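Local coordinates for protein tungsten-containing formylmethanofuran dehydrogenase 2 subunit C (Methanothermobacter wolfeii, PDB 5T5I) that probably helps form the tungsten-containing enzyme complex that interconverts formylmethanofuran and carbon dioxide in methanogenesis, as its subunit C, at residues Met96-Gly101 against Ile107-Asn112. Sequence-based numbering, arbitrary orientation.
Sequences MYVGAG and ITVEGN
Val98 faces Ile107 and Val109 across the inside of one coil of a right-handed parallel beta-helix, the architecture expected of this subunit family and consistent with the ladder of parallel strands in the chain. The residue before it, Tyr97, begins a type II beta turn that runs to Ala100 and is closed by a bond from Ala100 N to Tyr97 O (3.1 Å). The Tyr97 ring itself turns the other way, lying nearly parallel to that of Trp116 and making a cation-pi contact with Arg78, while its OH bonds to an acidic side chain of another protein chain.

At Val98 a single methyl does the touching. With CG1 set between the backbone N and the carbonyl carbon (chi1 71°), CG2 falls anti to N and is the methyl turned to the strand, where it meets Ile107 CG2 at 4.0 Å; a second, slightly longer approach joins the same Val98 CG2 to Val109 CG2 (4.2 Å). It thus bridges the two inward-pointing residues of the strand, which alternate with Thr108, whose side chain lies on the outer face. Val98 and Ile107 pass alongside each other, their side chains running in opposite directions.

Next comes Gly99, with a positive phi of 62°. Ile107 extends its longer branch toward it: CG1 lies beside the backbone N, and an extended chi2 of 172° carries CD1 to 3.5 Å from Gly99 CA.

All four touching residues are buried, and the join is wholly apolar. Ile107 also packs on Met83 and Val98 on Ala117, continuing the hydrophobic interior along the solenoid, in which strand 106-109 lies between strands 87-90 and 125-128, parallel to both.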
loop_
_atom_site.group_PDB
_atom_site.type_symbol
_atom_site.label_atom_id
_atom_site.label_comp_id
_atom_site.label_asym_id
_atom_site.label_seq_id
_atom_site.Cartn_x
_atom_site.Cartn_y
_atom_site.Cartn_z
ATOM N N MET C 96 0.336 41.812 22.425
ATOM C CA MET C 96 0.365 40.726 23.397
ATOM C C MET C 96 -0.076 41.129 24.799
ATOM O O MET C 96 -0.125 42.309 25.120
ATOM C CB MET C 96 1.796 40.169 23.489
ATOM C CG MET C 96 2.320 39.550 22.198
ATOM S SD MET C 96 4.115 39.354 22.270
ATOM C CE MET C 96 4.455 38.887 20.605
ATOM N N TYR C 97 -0.349 40.119 25.639
ATOM C CA TYR C 97 -0.642 40.244 27.081
ATOM C C TYR C 97 -1.892 41.027 27.467
ATOM O O TYR C 97 -1.950 41.544 28.583
ATOM C CB TYR C 97 0.568 40.859 27.810
ATOM C CG TYR C 97 1.885 40.172 27.520
ATOM C CD1 TYR C 97 2.155 38.906 28.026
ATOM C CD2 TYR C 97 2.885 40.817 26.801
ATOM C CE1 TYR C 97 3.370 38.277 27.786
ATOM C CE2 TYR C 97 4.113 40.203 26.564
ATOM C CZ TYR C 97 4.350 38.928 27.051
ATOM O OH TYR C 97 5.550 38.301 26.827
ATOM N N VAL C 98 -2.912 41.098 26.606
ATOM C CA VAL C 98 -4.115 41.849 26.975
ATOM C C VAL C 98 -4.774 41.185 28.193
ATOM O O VAL C 98 -4.965 39.962 28.208
ATOM C CB VAL C 98 -5.114 42.075 25.811
ATOM C CG1 VAL C 98 -5.834 40.796 25.404
ATOM C CG2 VAL C 98 -6.123 43.160 26.177
ATOM N N GLY C 99 -5.018 41.974 29.231
ATOM C CA GLY C 99 -5.619 41.478 30.466
ATOM C C GLY C 99 -4.808 40.430 31.215
ATOM O O GLY C 99 -5.375 39.703 32.035
ATOM N N ALA C 100 -3.483 40.345 30.973
ATOM C CA ALA C 100 -2.636 39.356 31.656
ATOM C C ALA C 100 -2.719 39.531 33.186
ATOM O O ALA C 100 -2.571 40.645 33.689
ATOM C CB ALA C 100 -1.186 39.474 31.198
ATOM N N GLY C 101 -3.046 38.457 33.899
ATOM C CA GLY C 101 -3.148 38.501 35.354
ATOM C C GLY C 101 -4.324 39.285 35.921
ATOM O O GLY C 101 -4.346 39.542 37.119
ATOM N N ILE C 107 -12.724 43.390 29.729
ATOM C CA ILE C 107 -12.019 43.939 28.567
ATOM C C ILE C 107 -12.704 43.409 27.306
ATOM O O ILE C 107 -12.859 42.193 27.160
ATOM C CB ILE C 107 -10.506 43.595 28.527
ATOM C CG1 ILE C 107 -9.787 44.051 29.811
ATOM C CG2 ILE C 107 -9.847 44.219 27.271
ATOM C CD1 ILE C 107 -8.354 43.581 29.926
ATOM N N THR C 108 -13.062 44.311 26.377
ATOM C CA THR C 108 -13.615 43.941 25.077
ATOM C C THR C 108 -12.636 44.445 24.019
ATOM O O THR C 108 -12.308 45.620 24.023
ATOM C CB THR C 108 -15.033 44.511 24.857
ATOM O OG1 THR C 108 -15.887 44.030 25.890
ATOM C CG2 THR C 108 -15.631 44.097 23.511
ATOM N N VAL C 109 -12.147 43.554 23.150
ATOM C CA VAL C 109 -11.272 43.902 22.028
ATOM C C VAL C 109 -12.118 43.690 20.778
ATOM O O VAL C 109 -12.522 42.558 20.512
ATOM C CB VAL C 109 -9.986 43.039 21.991
ATOM C CG1 VAL C 109 -9.148 43.342 20.736
ATOM C CG2 VAL C 109 -9.156 43.238 23.261
ATOM N N GLU C 110 -12.415 44.764 20.031
ATOM C CA GLU C 110 -13.255 44.646 18.828
ATOM C C GLU C 110 -12.534 43.999 17.641
ATOM O O GLU C 110 -13.198 43.427 16.776
ATOM C CB GLU C 110 -13.871 45.984 18.433
ATOM C CG GLU C 110 -14.853 46.452 19.483
ATOM C CD GLU C 110 -15.599 47.733 19.197
ATOM O OE1 GLU C 110 -16.269 48.207 20.138
ATOM O OE2 GLU C 110 -15.522 48.264 18.064
ATOM N N GLY C 111 -11.206 44.095 17.613
ATOM C CA GLY C 111 -10.383 43.494 16.572
ATOM C C GLY C 111 -9.702 42.228 17.047
ATOM O O GLY C 111 -10.281 41.457 17.820
ATOM N N ASN C 112 -8.452 42.021 16.610
ATOM C CA ASN C 112 -7.642 40.859 16.986
ATOM C C ASN C 112 -6.756 41.145 18.204
ATOM O O ASN C 112 -6.504 42.303 18.538
ATOM C CB ASN C 112 -6.756 40.416 15.818
ATOM C CG ASN C 112 -7.514 40.219 14.532
ATOM O OD1 ASN C 112 -8.562 39.564 14.507
ATOM N ND2 ASN C 112 -7.044 40.826 13.447
#